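Long-range contact in toxin PAU_02230 (Photorhabdus asymbiotica subsp. asymbiotica ATCC 43949, PDB 6HV6), which is a bacterial protein toxin, here represented by a region of helices and antiparallel sheet: residues A[203-208]-A[348-352]. The protein carries 1 engineered substitution. Sequence-based numbering, arbitrary orientation.
Sequences SVLMGW and YSNVS
A type I beta turn from Tyr348 to Val351, just past the edge strand 342-346 of the six-stranded antiparallel sheet, docks on helix 199-211 through Tyr348, Trp208 and Val351. The phenol of Tyr348 lies along the helix surface and its OH donates to Val204 O at 2.6 Å, meeting a lone pair in the carbonyl plane at a C=O...donor angle of 128°. The same carbonyl also accepts a weak helical bond from Trp208 N, 3.4 Å from Val204 O. Gly207 lets the hydroxyl come close to the backbone, Tyr348 OH lying 3.3 Å from Gly207 CA. One face of the phenol receives Trp208 CB in a CH-pi contact, 4.1 Å from the ring centroid. CG anti to the backbone N (chi1 174°) carries the indole of Trp208 on past the helix turn toward the base of the tyrosine side chain, where CE3 is 3.6 Å from Tyr348 CB; the two rings meet obliquely, planes at 43°. Val351 CG1 sits over a face of the indole, 4.0 Å from the centroid of its six-membered ring. Phe252 packs against Tyr348, Val204 and Val351, while Trp208 NE1 bonds to Asn362 OD1 near the end of the modelled chain. The tyrosine hydroxyl thus satisfies its donor inside a buried, mainly apolar interface, and this directional bond, together with the packing of Trp208 on the ring face, probably sets how far the ring extends along the helix.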
ATOM      1  N   SER A 203       4.984  -4.115  -8.851  1.00 21.08           N
ATOM      2  CA  SER A 203       5.518  -3.352  -9.980  1.00 25.15           C
ATOM      3  C   SER A 203       5.940  -4.270 -11.124  1.00 26.67           C
ATOM      4  O   SER A 203       5.620  -4.009 -12.288  1.00 24.47           O
ATOM      5  CB  SER A 203       6.707  -2.513  -9.518  1.00 23.40           C
ATOM      6  OG  SER A 203       6.310  -1.508  -8.598  1.00 24.23           O
ATOM      7  N   VAL A 204       6.662  -5.347 -10.810  1.00 23.34           N
ATOM      8  CA  VAL A 204       7.107  -6.292 -11.838  1.00 24.36           C
ATOM      9  C   VAL A 204       5.915  -6.946 -12.521  1.00 25.89           C
ATOM     10  O   VAL A 204       5.880  -7.066 -13.753  1.00 23.00           O
ATOM     11  CB  VAL A 204       8.045  -7.349 -11.225  1.00 25.46           C
ATOM     12  CG1 VAL A 204       8.312  -8.473 -12.222  1.00 31.01           C
ATOM     13  CG2 VAL A 204       9.348  -6.706 -10.785  1.00 27.99           C
ATOM     14  N   LEU A 205       4.916  -7.376 -11.739  1.00 23.24           N
ATOM     15  CA  LEU A 205       3.750  -8.038 -12.321  1.00 24.21           C
ATOM     16  C   LEU A 205       2.930  -7.071 -13.172  1.00 28.39           C
ATOM     17  O   LEU A 205       2.440  -7.436 -14.249  1.00 26.87           O
ATOM     18  CB  LEU A 205       2.885  -8.642 -11.201  1.00 24.95           C
ATOM     19  CG  LEU A 205       1.749  -9.588 -11.606  1.00 23.87           C
ATOM     20  CD1 LEU A 205       2.316 -10.845 -12.247  1.00 24.78           C
ATOM     21  CD2 LEU A 205       0.854  -9.942 -10.397  1.00 22.49           C
ATOM     22  N   MET A 206       2.760  -5.836 -12.702  1.00 21.83           N
ATOM     23  CA  MET A 206       2.018  -4.839 -13.470  1.00 22.74           C
ATOM     24  C   MET A 206       2.758  -4.432 -14.746  1.00 26.96           C
ATOM     25  O   MET A 206       2.125  -4.061 -15.746  1.00 24.73           O
ATOM     26  CB  MET A 206       1.741  -3.611 -12.591  1.00 20.19           C
ATOM     27  CG  MET A 206       0.845  -2.553 -13.251  1.00 25.99           C
ATOM     28  SD  MET A 206      -0.772  -3.193 -13.688  1.00 25.32           S
ATOM     29  CE  MET A 206      -1.566  -3.231 -12.065  1.00 23.57           C
ATOM     30  N   GLY A 207       4.090  -4.470 -14.729  1.00 25.57           N
ATOM     31  CA  GLY A 207       4.832  -4.226 -15.956  1.00 24.98           C
ATOM     32  C   GLY A 207       4.450  -5.211 -17.044  1.00 30.33           C
ATOM     33  O   GLY A 207       4.241  -4.828 -18.197  1.00 29.73           O
ATOM     34  N   TRP A 208       4.320  -6.492 -16.689  1.00 24.64           N
ATOM     35  CA  TRP A 208       3.862  -7.457 -17.687  1.00 26.86           C
ATOM     36  C   TRP A 208       2.397  -7.233 -18.045  1.00 31.04           C
ATOM     37  O   TRP A 208       2.016  -7.317 -19.225  1.00 30.78           O
ATOM     38  CB  TRP A 208       4.063  -8.887 -17.194  1.00 23.30           C
ATOM     39  CG  TRP A 208       3.456  -9.849 -18.160  1.00 24.20           C
ATOM     40  CD1 TRP A 208       2.445 -10.729 -17.915  1.00 31.19           C
ATOM     41  CD2 TRP A 208       3.782  -9.982 -19.552  1.00 28.05           C
ATOM     42  NE1 TRP A 208       2.135 -11.420 -19.063  1.00 30.78           N
ATOM     43  CE2 TRP A 208       2.941 -10.980 -20.082  1.00 32.12           C
ATOM     44  CE3 TRP A 208       4.709  -9.360 -20.399  1.00 28.04           C
ATOM     45  CZ2 TRP A 208       2.998 -11.371 -21.418  1.00 31.99           C
ATOM     46  CZ3 TRP A 208       4.766  -9.758 -21.737  1.00 30.80           C
ATOM     47  CH2 TRP A 208       3.915 -10.749 -22.226  1.00 34.88           C
ATOM     48  N   TYR A 348      10.686  -8.629 -20.376  1.00 37.43           N
ATOM     49  CA  TYR A 348       9.765  -9.755 -20.277  1.00 37.67           C
ATOM     50  C   TYR A 348       9.919 -10.739 -21.431  1.00 40.47           C
ATOM     51  O   TYR A 348       8.992 -11.503 -21.705  1.00 44.04           O
ATOM     52  CB  TYR A 348       8.320  -9.256 -20.178  1.00 36.06           C
ATOM     53  CG  TYR A 348       8.104  -8.403 -18.949  1.00 38.15           C
ATOM     54  CD1 TYR A 348       7.884  -8.992 -17.704  1.00 32.64           C
ATOM     55  CD2 TYR A 348       8.162  -7.017 -19.019  1.00 36.91           C
ATOM     56  CE1 TYR A 348       7.699  -8.216 -16.566  1.00 32.49           C
ATOM     57  CE2 TYR A 348       7.975  -6.230 -17.874  1.00 30.52           C
ATOM     58  CZ  TYR A 348       7.753  -6.839 -16.656  1.00 30.04           C
ATOM     59  OH  TYR A 348       7.576  -6.067 -15.522  1.00 29.76           O
ATOM     60  N   SER A 349      11.085 -10.752 -22.090  1.00 42.72           N
ATOM     61  CA  SER A 349      11.327 -11.664 -23.211  1.00 45.55           C
ATOM     62  C   SER A 349      11.206 -13.128 -22.813  1.00 49.23           C
ATOM     63  O   SER A 349      10.885 -13.973 -23.655  1.00 53.42           O
ATOM     64  CB  SER A 349      12.723 -11.434 -23.795  1.00 50.44           C
ATOM     65  OG  SER A 349      12.844 -10.148 -24.359  1.00 56.15           O
ATOM     66  N   ASN A 350      11.499 -13.465 -21.563  1.00 50.26           N
ATOM     67  CA  ASN A 350      11.467 -14.853 -21.121  1.00 55.13           C
ATOM     68  C   ASN A 350      10.321 -15.127 -20.151  1.00 50.91           C
ATOM     69  O   ASN A 350      10.384 -16.074 -19.364  1.00 49.07           O
ATOM     70  CB  ASN A 350      12.806 -15.231 -20.494  1.00 68.23           C
ATOM     71  CG  ASN A 350      13.963 -15.058 -21.456  1.00 81.15           C
ATOM     72  OD1 ASN A 350      13.831 -15.308 -22.656  1.00 80.87           O
ATOM     73  ND2 ASN A 350      15.101 -14.612 -20.938  1.00 89.14           N
ATOM     74  N   VAL A 351       9.261 -14.315 -20.210  1.00 43.18           N
ATOM     75  CA  VAL A 351       8.150 -14.453 -19.274  1.00 41.55           C
ATOM     76  C   VAL A 351       7.452 -15.802 -19.419  1.00 53.23           C
ATOM     77  O   VAL A 351       6.829 -16.282 -18.467  1.00 54.92           O
ATOM     78  CB  VAL A 351       7.154 -13.281 -19.456  1.00 39.46           C
ATOM     79  CG1 VAL A 351       6.339 -13.441 -20.726  1.00 40.88           C
ATOM     80  CG2 VAL A 351       6.243 -13.132 -18.228  1.00 39.24           C
ATOM     81  N   SER A 352       7.551 -16.444 -20.584  1.00 52.78           N
ATOM     82  CA  SER A 352       6.944 -17.763 -20.730  1.00 54.64           C
ATOM     83  C   SER A 352       7.659 -18.800 -19.880  1.00 56.59           C
ATOM     84  O   SER A 352       7.043 -19.780 -19.448  1.00 65.62           O
ATOM     85  CB  SER A 352       6.948 -18.192 -22.195  1.00 55.49           C
ATOM     86  OG  SER A 352       8.264 -18.457 -22.644  1.00 60.13           O
TER